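PDB 6WXU: dual oxidase maturation factor 1 from Mus musculus, which may be required for the maturation of the dual oxidase DUOX1 and its transport from the endoplasmic reticulum to the plasma membrane. Local coordinates for residues V99-G104 / C234-G239. Sequence-based numbering, arbitrary orientation.
Sequences VGLQIG and CPLRLG
Val99 and Leu238 meet end to end through methyl groups. CG1 of Val99 lies 3.8 Å from CD1 of Leu238. That one leucine methyl also comes close to the other two side-chain carbons of the valine, with CG2 of Val99 4.1 Å from CD1 of Leu238. It sits beyond CB as seen from the valine backbone, nearly in line with the CA-CB bond and at similar distances from CB, CG1 and CG2.

Leu101 and Leu236 form a second, looser apolar pair. They touch by one methyl each, CD1 of Leu101 to CD1 of Leu236 at 4.2 Å. The backbones stay well apart, with the CA atoms of Leu101 and Leu236 separated by 10.4 Å.

Val99 and Leu101 are alternate residues of strand 94-103, the middle strand of the five-stranded antiparallel sheet in the predicted extracellular part. They point from the same face of the sheet. Leu236 and Leu238 alternate likewise in the loop that links helix 228-231 to strand 245-247. The contact therefore lays this loop against one sheet face through side chains alone.

Helix 152-159 adds further apolar cover. Its Leu157 touches both Val99 and Leu236, while Pro153 and Tyr156 pack on Leu238. All four contacting residues are buried. At the start of the loop segment, Cys234 is tied covalently to Cys167 by a disulfide.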
loop_
_atom_site.group_PDB
_atom_site.type_symbol
_atom_site.label_atom_id
_atom_site.label_comp_id
_atom_site.label_asym_id
_atom_site.label_seq_id
_atom_site.Cartn_x
_atom_site.Cartn_y
_atom_site.Cartn_z
ATOM N N VAL B 99 -14.702 -10.491 24.996
ATOM C CA VAL B 99 -14.650 -10.609 23.544
ATOM C C VAL B 99 -16.064 -10.739 22.996
ATOM O O VAL B 99 -16.941 -11.340 23.620
ATOM C CB VAL B 99 -13.775 -11.809 23.135
ATOM C CG1 VAL B 99 -13.267 -11.634 21.726
ATOM C CG2 VAL B 99 -12.623 -11.971 24.094
ATOM N N GLY B 100 -16.290 -10.178 21.818
ATOM C CA GLY B 100 -17.607 -10.224 21.208
ATOM C C GLY B 100 -17.524 -10.217 19.702
ATOM O O GLY B 100 -16.554 -9.732 19.117
ATOM N N LEU B 101 -18.556 -10.765 19.069
ATOM C CA LEU B 101 -18.695 -10.783 17.622
ATOM C C LEU B 101 -19.999 -10.110 17.232
ATOM O O LEU B 101 -20.995 -10.197 17.951
ATOM C CB LEU B 101 -18.689 -12.206 17.071
ATOM C CG LEU B 101 -17.384 -12.796 16.561
ATOM C CD1 LEU B 101 -17.635 -14.197 16.070
ATOM C CD2 LEU B 101 -16.830 -11.943 15.452
ATOM N N GLN B 102 -19.991 -9.448 16.079
ATOM C CA GLN B 102 -21.187 -8.780 15.576
ATOM C C GLN B 102 -21.157 -8.884 14.056
ATOM O O GLN B 102 -20.508 -8.074 13.392
ATOM C CB GLN B 102 -21.241 -7.334 16.038
ATOM C CG GLN B 102 -21.670 -7.154 17.473
ATOM C CD GLN B 102 -21.742 -5.704 17.861
ATOM O OE1 GLN B 102 -21.034 -4.869 17.308
ATOM N NE2 GLN B 102 -22.610 -5.389 18.811
ATOM N N ILE B 103 -21.863 -9.868 13.517
ATOM C CA ILE B 103 -21.809 -10.190 12.098
ATOM C C ILE B 103 -22.987 -9.517 11.414
ATOM O O ILE B 103 -24.142 -9.864 11.664
ATOM C CB ILE B 103 -21.824 -11.703 11.864
ATOM C CG1 ILE B 103 -20.826 -12.388 12.788
ATOM C CG2 ILE B 103 -21.481 -12.017 10.433
ATOM C CD1 ILE B 103 -20.916 -13.876 12.761
ATOM N N GLY B 104 -22.699 -8.560 10.550
ATOM C CA GLY B 104 -23.715 -7.867 9.786
ATOM C C GLY B 104 -23.916 -8.474 8.418
ATOM O O GLY B 104 -23.697 -9.667 8.201
ATOM N N CYS B 234 -17.877 -24.768 13.520
ATOM C CA CYS B 234 -16.518 -24.236 13.533
ATOM C C CYS B 234 -16.172 -23.701 14.916
ATOM O O CYS B 234 -16.936 -22.909 15.478
ATOM C CB CYS B 234 -16.359 -23.147 12.485
ATOM S SG CYS B 234 -16.467 -23.798 10.807
ATOM N N PRO B 235 -15.041 -24.099 15.491
ATOM C CA PRO B 235 -14.733 -23.706 16.867
ATOM C C PRO B 235 -14.249 -22.270 16.957
ATOM O O PRO B 235 -13.457 -21.803 16.135
ATOM C CB PRO B 235 -13.625 -24.686 17.265
ATOM C CG PRO B 235 -12.933 -24.968 15.990
ATOM C CD PRO B 235 -13.990 -24.957 14.920
ATOM N N LEU B 236 -14.740 -21.571 17.975
ATOM C CA LEU B 236 -14.309 -20.214 18.271
ATOM C C LEU B 236 -13.744 -20.153 19.681
ATOM O O LEU B 236 -14.114 -19.277 20.465
ATOM C CB LEU B 236 -15.467 -19.234 18.111
ATOM C CG LEU B 236 -15.966 -18.986 16.690
ATOM C CD1 LEU B 236 -17.301 -18.284 16.721
ATOM C CD2 LEU B 236 -14.964 -18.157 15.933
ATOM N N ARG B 237 -12.867 -21.093 20.017
ATOM C CA ARG B 237 -12.299 -21.155 21.355
ATOM C C ARG B 237 -11.309 -20.020 21.569
ATOM O O ARG B 237 -10.430 -19.786 20.736
ATOM C CB ARG B 237 -11.605 -22.494 21.566
ATOM C CG ARG B 237 -12.335 -23.664 20.958
ATOM C CD ARG B 237 -13.580 -23.974 21.733
ATOM N NE ARG B 237 -13.274 -24.573 23.024
ATOM C CZ ARG B 237 -13.596 -25.816 23.358
ATOM N NH1 ARG B 237 -13.283 -26.284 24.556
ATOM N NH2 ARG B 237 -14.242 -26.584 22.497
ATOM N N LEU B 238 -11.443 -19.319 22.693
ATOM C CA LEU B 238 -10.522 -18.254 23.090
ATOM C C LEU B 238 -10.010 -18.586 24.486
ATOM O O LEU B 238 -10.548 -18.107 25.484
ATOM C CB LEU B 238 -11.205 -16.902 23.063
ATOM C CG LEU B 238 -11.552 -16.311 21.706
ATOM C CD1 LEU B 238 -12.752 -15.412 21.843
ATOM C CD2 LEU B 238 -10.373 -15.534 21.172
ATOM N N GLY B 239 -8.959 -19.393 24.554
ATOM C CA GLY B 239 -8.463 -19.844 25.835
ATOM C C GLY B 239 -9.376 -20.870 26.469
ATOM O O GLY B 239 -9.630 -21.927 25.886
#